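Local coordinates for O-methyltransferase, SAM-dependent (Legionella pneumophila subsp. pneumophila, PDB 3R3H), which probably acts as an S-adenosylmethionine-dependent O-methyltransferase, transferring a methyl group to an oxygen of its substrate, at residues A[53-58]-A[137-142]; A[62-67]-A[76-81]; A[151-156]-A[201-206]; A[192-197]-A[213-218]; A[89-94]-A[122-127]. One frame throughout, in Å; residues are numbered along the deposited sequence.

Overall arrangement
Contacts 1, 2, 4 and 5 are buried; contact 3 reaches the surface through a salt bridge. All five pack helices on one mixed seven-stranded sheet, a class I methyltransferase fold. Contacts 1 and 2 lie about 7 Å apart between centres, on neighbouring strands 137-143 and 63-68. Contact 5 adds strand 87-92, and its helix 121-132 packs on the sheet face opposite to helices 46-59 and 73-80. Contacts 3 and 4 are also about 7 Å apart, on antiparallel strands 203-208 and 214-219. Contacts 1, 2 and 5 are largely apolar, contact 2 beside a buried glutamate. Contact 3 is mainly ionic, and contact 4 centres on a phenylalanine ring. Contacts 1, 3 and 4 also touch the second subunit.

Contact 1. Residues A[53-58]-A[137-142]; sequences QMLIRL and FDFIFI
Phe139 turns its ring toward helix 46-59 because CG lies anti to the backbone N (chi1 177°). Ile56 answers with CG1 anti to its carbonyl carbon (chi1 -73°), which carries that branch in to the ring. Its CG1 lies 4.0 Å from Phe139 CD2. The two side chains cross at about a right angle. Leu55, one residue earlier on the helix, brings CD1 to 4.2 Å from Phe139 CE1. The two aliphatic groups thus meet different parts of one ring, both from oblique directions. Backbones come close here too, with the CA atoms of Ile56 and Phe139 6.8 Å apart.

This is helix-on-sheet packing in the class I methyltransferase fold. Phe139 also touches Val64 and Ala167 on the strands flanking its own. Ile56 reaches Met78 of helix 73-80. Arg57, on the far side of the helix, makes a cation-pi contact with Phe204 of the second subunit. No hydrogen bond or charge joins the two segments, which implies that direct contact between them rests on apolar packing.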
# COMPACT_ATOMS: atom_id res chain seq x y z
N GLN A 53 -2.60 8.90 2.53
CA GLN A 53 -2.36 10.22 1.95
C GLN A 53 -1.70 9.97 0.59
O GLN A 53 -1.98 10.65 -0.40
CB GLN A 53 -1.39 11.02 2.82
CG GLN A 53 -1.98 11.59 4.07
CD GLN A 53 -1.04 12.55 4.74
OE1 GLN A 53 -1.45 13.60 5.23
NE2 GLN A 53 0.25 12.20 4.76
N MET A 54 -0.79 8.99 0.58
CA MET A 54 -0.10 8.59 -0.63
C MET A 54 -1.21 8.17 -1.60
O MET A 54 -1.26 8.62 -2.75
CB MET A 54 0.82 7.41 -0.32
CG MET A 54 1.54 6.81 -1.51
SD MET A 54 3.16 7.47 -1.78
CE MET A 54 2.76 8.84 -2.81
N LEU A 55 -2.12 7.33 -1.11
CA LEU A 55 -3.23 6.82 -1.90
C LEU A 55 -4.07 7.92 -2.54
O LEU A 55 -4.49 7.80 -3.70
CB LEU A 55 -4.11 5.93 -1.03
CG LEU A 55 -3.40 4.70 -0.45
CD1 LEU A 55 -4.29 4.03 0.58
CD2 LEU A 55 -3.04 3.74 -1.56
N ILE A 56 -4.31 8.98 -1.78
CA ILE A 56 -5.09 10.11 -2.26
C ILE A 56 -4.38 10.83 -3.40
O ILE A 56 -5.01 11.26 -4.37
CB ILE A 56 -5.39 11.07 -1.08
CG1 ILE A 56 -6.45 10.41 -0.19
CG2 ILE A 56 -5.83 12.45 -1.57
CD1 ILE A 56 -6.85 11.17 1.01
N ARG A 57 -3.06 10.94 -3.29
CA ARG A 57 -2.27 11.60 -4.33
C ARG A 57 -2.32 10.72 -5.58
O ARG A 57 -2.56 11.20 -6.69
CB ARG A 57 -0.83 11.78 -3.87
CG ARG A 57 -0.65 12.56 -2.57
CD ARG A 57 0.69 12.21 -1.93
NE ARG A 57 0.87 12.79 -0.60
CZ ARG A 57 1.72 12.31 0.32
NH1 ARG A 57 2.46 11.23 0.06
NH2 ARG A 57 1.83 12.91 1.50
N LEU A 58 -2.09 9.41 -5.39
CA LEU A 58 -2.11 8.45 -6.49
C LEU A 58 -3.49 8.33 -7.13
O LEU A 58 -3.62 8.00 -8.31
CB LEU A 58 -1.62 7.08 -6.01
CG LEU A 58 -0.11 6.82 -5.93
CD1 LEU A 58 0.63 8.01 -5.34
CD2 LEU A 58 0.14 5.60 -5.10
N PHE A 137 -17.05 9.52 -4.92
CA PHE A 137 -15.78 9.46 -4.24
C PHE A 137 -14.67 8.72 -4.95
O PHE A 137 -14.85 7.61 -5.45
CB PHE A 137 -16.01 8.88 -2.85
CG PHE A 137 -17.04 9.63 -2.05
CD1 PHE A 137 -16.73 10.87 -1.50
CD2 PHE A 137 -18.33 9.14 -1.92
CE1 PHE A 137 -17.69 11.61 -0.82
CE2 PHE A 137 -19.31 9.86 -1.25
CZ PHE A 137 -18.99 11.10 -0.69
N ASP A 138 -13.51 9.36 -4.99
CA ASP A 138 -12.32 8.82 -5.61
C ASP A 138 -11.63 7.90 -4.62
O ASP A 138 -10.88 7.01 -5.00
CB ASP A 138 -11.38 9.97 -6.00
CG ASP A 138 -12.00 10.90 -7.03
OD1 ASP A 138 -11.93 10.56 -8.23
OD2 ASP A 138 -12.57 11.95 -6.63
N PHE A 139 -11.89 8.14 -3.34
CA PHE A 139 -11.30 7.32 -2.29
C PHE A 139 -12.29 7.19 -1.12
O PHE A 139 -12.80 8.18 -0.61
CB PHE A 139 -9.98 7.91 -1.80
CG PHE A 139 -9.36 7.14 -0.66
CD1 PHE A 139 -8.88 5.85 -0.85
CD2 PHE A 139 -9.31 7.68 0.61
CE1 PHE A 139 -8.37 5.10 0.22
CE2 PHE A 139 -8.80 6.95 1.70
CZ PHE A 139 -8.33 5.65 1.50
N ILE A 140 -12.57 5.95 -0.74
CA ILE A 140 -13.48 5.67 0.36
C ILE A 140 -12.74 4.80 1.38
O ILE A 140 -12.06 3.85 1.00
CB ILE A 140 -14.73 4.94 -0.17
CG1 ILE A 140 -15.43 5.82 -1.21
CG2 ILE A 140 -15.68 4.61 0.99
CD1 ILE A 140 -16.64 5.20 -1.84
N PHE A 141 -12.85 5.16 2.65
CA PHE A 141 -12.19 4.42 3.72
C PHE A 141 -13.28 3.94 4.69
O PHE A 141 -14.13 4.72 5.09
CB PHE A 141 -11.19 5.32 4.45
CG PHE A 141 -10.63 4.72 5.70
CD1 PHE A 141 -10.03 3.45 5.68
CD2 PHE A 141 -10.68 5.41 6.90
CE1 PHE A 141 -9.50 2.89 6.85
CE2 PHE A 141 -10.15 4.86 8.07
CZ PHE A 141 -9.56 3.60 8.05
N ILE A 142 -13.25 2.65 5.05
CA ILE A 142 -14.27 2.08 5.94
C ILE A 142 -13.73 1.52 7.26
O ILE A 142 -12.92 0.59 7.27
CB ILE A 142 -15.06 0.98 5.21
CG1 ILE A 142 -15.56 1.51 3.86
CG2 ILE A 142 -16.21 0.52 6.08
CD1 ILE A 142 -16.21 0.47 2.97

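Contact 2. Residues A[62-67]-A[76-81]; sequences KKVLEL and LAMSLA
Val64 and Met78 mark the closest backbone approach, with their CA atoms 7.8 Å apart, where helix 73-80 packs on strand 63-68. These elements open the beta-alpha-beta unit that continues into strand 87-92, part of the Rossmann-like sheet of class I methyltransferases. Met78 carries the contact. Its chain leaves the helix nearly straight through chi2 (177°) and bends at chi3, so that the sulfur and the terminal methyl meet different strand residues. The sulfur packs on the CG1 branch of Val64, and the two side chains cross at about a right angle. The methyl faces the Glu66 side chain, with CE 4.0 Å from Glu66 CD and 4.1 Å from Glu66 CB.

Glu66 is buried, but its carboxylate has hydrogen-bonding partners on both oxygens. OE1 is bonded to Ser74 OG, near the start of the same helix. OE2 is bonded to Thr90 OG1 on the neighbouring strand. Met78 therefore packs against a carboxylate held through both of its oxygens. Beside it, Met78 SD lies 3.4 Å from Val64 CG1.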
# COMPACT_ATOMS: atom_id res chain seq x y z
N LYS A 62 -10.38 14.18 -5.53
CA LYS A 62 -10.94 15.50 -5.30
C LYS A 62 -11.97 15.38 -4.17
O LYS A 62 -12.19 16.32 -3.42
CB LYS A 62 -11.64 16.01 -6.58
CG LYS A 62 -10.68 16.46 -7.66
CD LYS A 62 -10.00 17.76 -7.27
CE LYS A 62 -8.78 18.02 -8.14
NZ LYS A 62 -7.71 16.99 -7.94
N LYS A 63 -12.58 14.20 -4.07
CA LYS A 63 -13.58 13.95 -3.05
C LYS A 63 -13.31 12.61 -2.34
O LYS A 63 -13.14 11.57 -2.98
CB LYS A 63 -14.97 13.96 -3.71
CG LYS A 63 -16.13 14.20 -2.75
CD LYS A 63 -17.43 14.42 -3.53
CE LYS A 63 -18.61 14.66 -2.59
NZ LYS A 63 -19.86 15.03 -3.34
N VAL A 64 -13.26 12.67 -1.02
CA VAL A 64 -12.98 11.50 -0.19
C VAL A 64 -14.06 11.27 0.85
O VAL A 64 -14.68 12.21 1.33
CB VAL A 64 -11.62 11.67 0.51
CG1 VAL A 64 -11.45 10.62 1.60
CG2 VAL A 64 -10.51 11.56 -0.52
N LEU A 65 -14.29 10.00 1.20
CA LEU A 65 -15.30 9.65 2.18
C LEU A 65 -14.73 8.65 3.18
O LEU A 65 -13.97 7.75 2.79
CB LEU A 65 -16.52 9.03 1.49
CG LEU A 65 -17.63 8.54 2.42
CD1 LEU A 65 -18.44 9.74 2.84
CD2 LEU A 65 -18.52 7.52 1.72
N GLU A 66 -15.06 8.81 4.45
CA GLU A 66 -14.61 7.87 5.47
C GLU A 66 -15.73 7.66 6.47
O GLU A 66 -16.63 8.49 6.58
CB GLU A 66 -13.34 8.36 6.17
CG GLU A 66 -13.40 9.75 6.72
CD GLU A 66 -12.44 9.93 7.90
OE1 GLU A 66 -11.36 9.30 7.89
OE2 GLU A 66 -12.77 10.72 8.83
N LEU A 67 -15.71 6.51 7.15
CA LEU A 67 -16.74 6.16 8.13
C LEU A 67 -16.05 5.54 9.33
O LEU A 67 -15.02 4.88 9.18
CB LEU A 67 -17.69 5.09 7.59
CG LEU A 67 -18.23 5.03 6.17
CD1 LEU A 67 -17.13 4.84 5.14
CD2 LEU A 67 -19.17 3.83 6.12
N LEU A 76 -8.34 14.79 9.01
CA LEU A 76 -7.41 15.89 8.85
C LEU A 76 -6.31 15.49 7.88
O LEU A 76 -6.06 16.19 6.88
CB LEU A 76 -6.81 16.24 10.20
CG LEU A 76 -5.76 17.36 10.21
CD1 LEU A 76 -6.37 18.65 9.66
CD2 LEU A 76 -5.28 17.56 11.64
N ALA A 77 -5.67 14.36 8.18
CA ALA A 77 -4.59 13.83 7.34
C ALA A 77 -5.05 13.73 5.90
O ALA A 77 -4.31 14.08 4.99
CB ALA A 77 -4.16 12.45 7.84
N MET A 78 -6.27 13.25 5.70
CA MET A 78 -6.83 13.10 4.36
C MET A 78 -6.95 14.43 3.61
O MET A 78 -6.56 14.50 2.44
CB MET A 78 -8.21 12.42 4.44
CG MET A 78 -8.14 10.89 4.32
SD MET A 78 -9.72 10.02 4.49
CE MET A 78 -9.25 8.78 5.69
N SER A 79 -7.46 15.48 4.26
CA SER A 79 -7.59 16.76 3.56
C SER A 79 -6.24 17.44 3.36
O SER A 79 -6.08 18.24 2.44
CB SER A 79 -8.56 17.71 4.30
OG SER A 79 -7.96 18.30 5.43
N LEU A 80 -5.28 17.10 4.21
CA LEU A 80 -3.94 17.68 4.08
C LEU A 80 -3.28 17.20 2.80
O LEU A 80 -2.44 17.89 2.24
CB LEU A 80 -3.06 17.26 5.26
CG LEU A 80 -3.26 18.02 6.57
CD1 LEU A 80 -2.42 17.36 7.65
CD2 LEU A 80 -2.84 19.48 6.40
N ALA A 81 -3.68 16.02 2.35
CA ALA A 81 -3.13 15.43 1.13
C ALA A 81 -4.04 15.75 -0.05
O ALA A 81 -3.82 15.29 -1.16
CB ALA A 81 -2.99 13.93 1.31

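Contact 3. Residues A[151-156]-A[201-206]; sequences NYYELA and SRVFVS
Arg202, Tyr153 and Glu154 bury the most surface here. Arg202 stands just before strand 203-208 and stretches across to helix 149-159, its chain bending at chi3 (-66°). Its guanidinium meets the Glu154 carboxylate edge to edge, the two planes only 20° apart. NH2 makes the strong bond of this salt bridge, 3.0 Å to Glu154 OE2. It is nearly straight, at 164° at the hydrogen, and approaches the oxygen from its syn side. The other pair, Arg202 NH1 to Glu154 OE1 at 3.5 Å, is weak. Arg202 NH2 also forms a salt bridge with Asp200 OD2, so one nitrogen is shared by two acids.

Tyr153 lies beside this pair. Its ring stands steeply to the guanidinium, and CE2 is 4.0 Å from Arg202 NH2, an oblique approach. The ring runs on toward the strand, where OH lies 3.6 Å from Val203 CG2. The same hydroxyl is hydrogen-bonded to Asp200 OD2. Leu193 and Ile197 of helix 185-198 also pack on the tyrosine.

The contact thus ties helix 149-159 to the beginning of an outermost strand of this chain's sheet. Glu154 and Arg202 lie toward solvent, while Tyr153 and Val203 are buried behind them. The arginine charge is shared between Glu154 and Asp200, which probably eases the closeness of the two acids; Asp200 also links the ionic group to the tyrosine hydroxyl.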
# COMPACT_ATOMS: atom_id res chain seq x y z
N ASN A 151 -23.09 -4.17 4.20
CA ASN A 151 -23.88 -3.09 3.65
C ASN A 151 -22.96 -1.98 3.19
O ASN A 151 -23.16 -1.39 2.11
CB ASN A 151 -24.82 -2.59 4.72
CG ASN A 151 -25.81 -3.64 5.15
OD1 ASN A 151 -26.72 -3.99 4.40
ND2 ASN A 151 -25.61 -4.18 6.34
N TYR A 152 -21.94 -1.70 4.00
CA TYR A 152 -20.99 -0.64 3.70
C TYR A 152 -20.21 -0.95 2.43
O TYR A 152 -20.01 -0.07 1.59
CB TYR A 152 -20.03 -0.42 4.89
CG TYR A 152 -20.71 0.11 6.14
CD1 TYR A 152 -21.84 0.94 6.06
CD2 TYR A 152 -20.24 -0.23 7.42
CE1 TYR A 152 -22.49 1.40 7.21
CE2 TYR A 152 -20.86 0.23 8.57
CZ TYR A 152 -21.99 1.04 8.46
OH TYR A 152 -22.64 1.44 9.59
N TYR A 153 -19.79 -2.21 2.27
CA TYR A 153 -19.03 -2.63 1.09
C TYR A 153 -19.84 -2.39 -0.18
O TYR A 153 -19.36 -1.80 -1.14
CB TYR A 153 -18.67 -4.11 1.20
CG TYR A 153 -17.93 -4.66 -0.00
CD1 TYR A 153 -16.75 -4.06 -0.45
CD2 TYR A 153 -18.37 -5.81 -0.65
CE1 TYR A 153 -16.02 -4.61 -1.52
CE2 TYR A 153 -17.66 -6.37 -1.72
CZ TYR A 153 -16.48 -5.76 -2.15
OH TYR A 153 -15.75 -6.32 -3.16
N GLU A 154 -21.08 -2.86 -0.16
CA GLU A 154 -21.97 -2.71 -1.30
C GLU A 154 -22.23 -1.26 -1.65
O GLU A 154 -22.16 -0.88 -2.81
CB GLU A 154 -23.30 -3.42 -1.01
CG GLU A 154 -23.16 -4.93 -0.94
CD GLU A 154 -22.66 -5.51 -2.26
OE1 GLU A 154 -23.19 -5.12 -3.33
OE2 GLU A 154 -21.75 -6.37 -2.22
N LEU A 155 -22.54 -0.48 -0.62
CA LEU A 155 -22.80 0.95 -0.76
C LEU A 155 -21.57 1.66 -1.34
O LEU A 155 -21.68 2.43 -2.29
CB LEU A 155 -23.12 1.52 0.62
CG LEU A 155 -24.46 2.21 0.94
CD1 LEU A 155 -25.54 1.82 -0.04
CD2 LEU A 155 -24.86 1.82 2.37
N ALA A 156 -20.40 1.37 -0.76
CA ALA A 156 -19.14 1.95 -1.21
C ALA A 156 -18.89 1.66 -2.68
O ALA A 156 -18.29 2.47 -3.39
CB ALA A 156 -17.99 1.40 -0.37
N SER A 201 -16.15 -10.93 -8.38
CA SER A 201 -15.52 -10.80 -9.69
C SER A 201 -15.48 -9.36 -10.19
O SER A 201 -14.81 -9.06 -11.16
CB SER A 201 -16.24 -11.68 -10.71
OG SER A 201 -17.59 -11.28 -10.90
N ARG A 202 -16.20 -8.48 -9.49
CA ARG A 202 -16.34 -7.05 -9.82
C ARG A 202 -15.18 -6.09 -9.58
O ARG A 202 -15.20 -4.96 -10.06
CB ARG A 202 -17.52 -6.47 -9.06
CG ARG A 202 -18.85 -7.13 -9.33
CD ARG A 202 -19.91 -6.51 -8.45
NE ARG A 202 -19.66 -6.79 -7.04
CZ ARG A 202 -20.50 -6.51 -6.06
NH1 ARG A 202 -21.66 -5.92 -6.32
NH2 ARG A 202 -20.20 -6.82 -4.80
N VAL A 203 -14.16 -6.52 -8.84
CA VAL A 203 -13.09 -5.61 -8.50
C VAL A 203 -11.68 -6.19 -8.44
O VAL A 203 -11.52 -7.40 -8.32
CB VAL A 203 -13.39 -4.96 -7.12
CG1 VAL A 203 -14.66 -4.12 -7.19
CG2 VAL A 203 -13.56 -6.06 -6.06
N PHE A 204 -10.68 -5.31 -8.53
CA PHE A 204 -9.28 -5.71 -8.39
C PHE A 204 -9.13 -5.72 -6.88
O PHE A 204 -9.84 -5.01 -6.18
CB PHE A 204 -8.34 -4.68 -9.01
CG PHE A 204 -8.52 -4.50 -10.49
CD1 PHE A 204 -8.34 -5.56 -11.38
CD2 PHE A 204 -8.84 -3.25 -11.02
CE1 PHE A 204 -8.49 -5.38 -12.76
CE2 PHE A 204 -8.99 -3.05 -12.40
CZ PHE A 204 -8.81 -4.12 -13.27
N VAL A 205 -8.19 -6.49 -6.36
CA VAL A 205 -8.06 -6.60 -4.91
C VAL A 205 -6.64 -6.88 -4.42
O VAL A 205 -5.86 -7.54 -5.10
CB VAL A 205 -9.01 -7.72 -4.43
CG1 VAL A 205 -8.53 -8.33 -3.13
CG2 VAL A 205 -10.42 -7.18 -4.28
N SER A 206 -6.30 -6.36 -3.24
CA SER A 206 -5.00 -6.62 -2.62
C SER A 206 -5.16 -6.34 -1.14
O SER A 206 -5.72 -5.32 -0.76
CB SER A 206 -3.87 -5.76 -3.22
OG SER A 206 -4.25 -4.42 -3.47

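Contact 4. Residues A[192-197]-A[213-218]; sequences KLNQVI and GMFLVQ
Asn194 and Ile197, one helical turn apart, both pack on Phe215 of strand 214-219. Asn194 comes first. Its OD1 lies at the edge of the Phe215 ring, near the ring plane and 3.8 Å from CE2. The amide and ring planes are 72° apart. The oxygen thus lies beside the hydrogen-bearing rim of the ring, which is probably mildly favourable. The amide is held through its nitrogen: ND2 is hydrogen-bonded to Tyr15 OH of the second subunit and to Ile171 O.

Ile197 follows and places both branches on the ring. Ile197 CG2, anti to the backbone N, sits over one face in a CH-pi contact, 4.2 Å from the ring centroid and 25° off its normal. Ile197 CD1 lies 3.8 Å from Phe215 CD2.

Around this core, Phe215 also packs on Val205 and Leu207 of strand 203-208 and on Ser20 of the second subunit. Leu193 and Ile197 touch Tyr153. Helix 185-198 thus packs on strand 214-219, touches helix 149-159 alongside and itself takes part in the interface with the second subunit.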
# COMPACT_ATOMS: atom_id res chain seq x y z
N LYS A 192 -17.60 -13.00 7.06
CA LYS A 192 -18.56 -13.05 5.97
C LYS A 192 -18.12 -12.15 4.83
O LYS A 192 -18.16 -12.56 3.67
CB LYS A 192 -19.96 -12.61 6.42
CG LYS A 192 -20.75 -13.62 7.22
CD LYS A 192 -22.21 -13.18 7.39
CE LYS A 192 -23.01 -14.14 8.29
NZ LYS A 192 -24.39 -13.66 8.61
N LEU A 193 -17.71 -10.92 5.15
CA LEU A 193 -17.28 -9.96 4.13
C LEU A 193 -16.03 -10.41 3.39
O LEU A 193 -15.90 -10.19 2.18
CB LEU A 193 -17.01 -8.59 4.75
CG LEU A 193 -16.52 -7.58 3.68
CD1 LEU A 193 -17.70 -7.11 2.82
CD2 LEU A 193 -15.85 -6.41 4.35
N ASN A 194 -15.09 -11.02 4.12
CA ASN A 194 -13.86 -11.51 3.52
C ASN A 194 -14.18 -12.58 2.47
O ASN A 194 -13.46 -12.72 1.48
CB ASN A 194 -12.94 -12.08 4.60
CG ASN A 194 -12.30 -10.99 5.44
OD1 ASN A 194 -12.44 -9.80 5.13
ND2 ASN A 194 -11.60 -11.38 6.50
N GLN A 195 -15.27 -13.30 2.69
CA GLN A 195 -15.71 -14.33 1.76
C GLN A 195 -16.37 -13.69 0.54
O GLN A 195 -16.15 -14.11 -0.59
CB GLN A 195 -16.70 -15.27 2.46
CG GLN A 195 -16.40 -16.73 2.24
CD GLN A 195 -14.99 -17.09 2.67
OE1 GLN A 195 -14.57 -16.82 3.80
NE2 GLN A 195 -14.24 -17.71 1.75
N VAL A 196 -17.19 -12.67 0.76
CA VAL A 196 -17.87 -11.99 -0.34
C VAL A 196 -16.85 -11.42 -1.30
O VAL A 196 -17.02 -11.51 -2.52
CB VAL A 196 -18.75 -10.82 0.15
CG1 VAL A 196 -19.38 -10.13 -1.05
CG2 VAL A 196 -19.81 -11.32 1.10
N ILE A 197 -15.79 -10.82 -0.75
CA ILE A 197 -14.75 -10.21 -1.55
C ILE A 197 -13.93 -11.25 -2.30
O ILE A 197 -13.63 -11.08 -3.49
CB ILE A 197 -13.81 -9.37 -0.67
CG1 ILE A 197 -14.57 -8.18 -0.09
CG2 ILE A 197 -12.62 -8.87 -1.49
CD1 ILE A 197 -13.75 -7.34 0.88
N GLY A 213 -5.07 -5.52 9.19
CA GLY A 213 -5.32 -6.04 7.87
C GLY A 213 -6.09 -4.96 7.13
O GLY A 213 -7.10 -4.47 7.64
N MET A 214 -5.61 -4.56 5.96
CA MET A 214 -6.28 -3.53 5.17
C MET A 214 -6.50 -4.02 3.74
O MET A 214 -5.56 -4.41 3.04
CB MET A 214 -5.46 -2.23 5.18
CG MET A 214 -6.17 -1.04 4.52
SD MET A 214 -5.34 0.55 4.73
CE MET A 214 -6.08 1.10 6.33
N PHE A 215 -7.75 -4.01 3.33
CA PHE A 215 -8.13 -4.47 2.00
C PHE A 215 -8.24 -3.30 1.05
O PHE A 215 -8.87 -2.29 1.37
CB PHE A 215 -9.50 -5.16 2.07
CG PHE A 215 -9.49 -6.63 1.70
CD1 PHE A 215 -8.77 -7.10 0.60
CD2 PHE A 215 -10.28 -7.53 2.41
CE1 PHE A 215 -8.84 -8.45 0.21
CE2 PHE A 215 -10.36 -8.88 2.03
CZ PHE A 215 -9.64 -9.33 0.93
N LEU A 216 -7.62 -3.41 -0.12
CA LEU A 216 -7.71 -2.36 -1.13
C LEU A 216 -8.45 -2.94 -2.32
O LEU A 216 -7.96 -3.86 -2.98
CB LEU A 216 -6.32 -1.90 -1.57
CG LEU A 216 -5.45 -1.21 -0.52
CD1 LEU A 216 -4.13 -0.81 -1.14
CD2 LEU A 216 -6.18 0.01 0.02
N VAL A 217 -9.65 -2.43 -2.60
CA VAL A 217 -10.41 -2.95 -3.73
C VAL A 217 -10.68 -1.84 -4.72
O VAL A 217 -10.91 -0.70 -4.33
CB VAL A 217 -11.75 -3.58 -3.28
CG1 VAL A 217 -11.58 -4.38 -1.99
CG2 VAL A 217 -12.80 -2.50 -3.12
N GLN A 218 -10.66 -2.18 -6.00
CA GLN A 218 -10.91 -1.20 -7.04
C GLN A 218 -11.80 -1.79 -8.13
O GLN A 218 -11.53 -2.88 -8.64
CB GLN A 218 -9.60 -0.75 -7.65
CG GLN A 218 -9.75 0.27 -8.75
CD GLN A 218 -8.43 0.59 -9.41
OE1 GLN A 218 -7.82 -0.26 -10.07
NE2 GLN A 218 -7.96 1.83 -9.22

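Contact 5. Residues A[89-94]-A[122-127]; sequences ITCDIN and LDTLHS
Cys91 on strand 87-92 and Thr124 on helix 121-132 make the main apolar contact. Cys91 SG lies 3.6 Å from Thr124 CG2. With OG1 anti to the carbonyl carbon (chi1 -60°), the threonine methyl falls anti to the backbone N, toward the strand. Leu125 adds its CD2 at 4.3 Å from the same sulfur. The backbones approach most closely here, with the CA atoms of Cys91 and Thr124 7.3 Å apart. Leu65 and Leu67 of strand 63-68 continue the apolar layer beneath Leu125.

The polar interactions lie to the sides and do not cross the contact. Thr124 OG1 makes a weak hydrogen bond to Pro120 O, close to the start of its own helix. At the end of the strand, Asp92 OD2 accepts from Asn94 N at 3.1 Å, an Asx turn that leads the chain out of the strand. That donor stands well above the carboxylate plane. Asp92 OD2 also bonds to Phe70 N, tying this turn to the loop after strand 63-68. As in other class I methyltransferases, these strand ends probably border the cofactor pocket.

The helix therefore rests on the sheet by sulfur and methyl packing, which constrains distance more than direction.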
# COMPACT_ATOMS: atom_id res chain seq x y z
N ILE A 89 -15.44 14.02 3.41
CA ILE A 89 -16.65 13.86 4.20
C ILE A 89 -16.39 12.77 5.23
O ILE A 89 -16.32 11.59 4.90
CB ILE A 89 -17.83 13.48 3.30
CG1 ILE A 89 -18.16 14.65 2.38
CG2 ILE A 89 -19.04 13.08 4.15
CD1 ILE A 89 -19.34 14.42 1.50
N THR A 90 -16.22 13.19 6.48
CA THR A 90 -15.97 12.27 7.58
C THR A 90 -17.32 11.96 8.24
O THR A 90 -18.10 12.87 8.53
CB THR A 90 -14.97 12.92 8.60
OG1 THR A 90 -14.85 12.10 9.77
CG2 THR A 90 -15.45 14.31 9.01
N CYS A 91 -17.61 10.68 8.44
CA CYS A 91 -18.89 10.29 9.04
C CYS A 91 -18.60 9.71 10.41
O CYS A 91 -18.04 8.62 10.50
CB CYS A 91 -19.59 9.23 8.17
SG CYS A 91 -19.80 9.64 6.38
N ASP A 92 -18.96 10.45 11.46
CA ASP A 92 -18.71 9.96 12.82
C ASP A 92 -19.97 9.37 13.47
O ASP A 92 -20.90 10.09 13.85
CB ASP A 92 -18.13 11.05 13.71
CG ASP A 92 -17.58 10.49 15.03
OD1 ASP A 92 -17.27 11.28 15.96
OD2 ASP A 92 -17.45 9.25 15.13
N ILE A 93 -19.96 8.04 13.58
CA ILE A 93 -21.07 7.26 14.13
C ILE A 93 -21.01 7.25 15.65
O ILE A 93 -22.00 6.92 16.32
CB ILE A 93 -21.00 5.82 13.63
CG1 ILE A 93 -19.79 5.11 14.25
CG2 ILE A 93 -20.86 5.83 12.12
CD1 ILE A 93 -19.71 3.64 13.98
N ASN A 94 -19.85 7.59 16.19
CA ASN A 94 -19.65 7.62 17.63
C ASN A 94 -20.74 8.42 18.36
O ASN A 94 -21.04 9.58 18.01
CB ASN A 94 -18.27 8.24 17.92
CG ASN A 94 -17.87 8.15 19.39
OD1 ASN A 94 -18.57 7.57 20.21
ND2 ASN A 94 -16.73 8.72 19.71
N LEU A 122 -24.90 4.15 8.05
CA LEU A 122 -25.81 3.66 7.02
C LEU A 122 -26.68 4.79 6.46
O LEU A 122 -26.74 4.99 5.24
CB LEU A 122 -26.70 2.56 7.59
CG LEU A 122 -26.91 1.41 6.61
CD1 LEU A 122 -25.91 0.30 6.90
CD2 LEU A 122 -28.34 0.90 6.71
N ASP A 123 -27.34 5.54 7.34
CA ASP A 123 -28.21 6.66 6.93
C ASP A 123 -27.45 7.73 6.18
O ASP A 123 -27.91 8.23 5.16
CB ASP A 123 -28.88 7.31 8.13
CG ASP A 123 -29.72 6.34 8.92
OD1 ASP A 123 -29.13 5.58 9.72
OD2 ASP A 123 -30.97 6.34 8.74
N THR A 124 -26.28 8.09 6.71
CA THR A 124 -25.46 9.10 6.09
C THR A 124 -25.07 8.71 4.66
O THR A 124 -25.00 9.56 3.78
CB THR A 124 -24.18 9.35 6.92
OG1 THR A 124 -24.54 9.78 8.24
CG2 THR A 124 -23.32 10.41 6.25
N LEU A 125 -24.83 7.42 4.44
CA LEU A 125 -24.44 6.94 3.11
C LEU A 125 -25.60 6.89 2.11
O LEU A 125 -25.41 7.16 0.92
CB LEU A 125 -23.78 5.56 3.19
CG LEU A 125 -22.54 5.38 4.08
CD1 LEU A 125 -21.86 4.08 3.70
CD2 LEU A 125 -21.57 6.55 3.94
N HIS A 126 -26.81 6.54 2.57
CA HIS A 126 -27.93 6.54 1.64
C HIS A 126 -28.24 7.98 1.29
O HIS A 126 -28.56 8.31 0.15
CB HIS A 126 -29.16 5.89 2.26
CG HIS A 126 -29.02 4.41 2.45
ND1 HIS A 126 -28.76 3.85 3.69
CD2 HIS A 126 -29.00 3.40 1.56
CE1 HIS A 126 -28.59 2.55 3.55
NE2 HIS A 126 -28.73 2.25 2.27
N SER A 127 -28.14 8.85 2.29
CA SER A 127 -28.38 10.26 2.09
C SER A 127 -27.41 10.81 1.04
O SER A 127 -27.79 11.62 0.18
CB SER A 127 -28.19 11.00 3.40
OG SER A 127 -27.73 12.32 3.14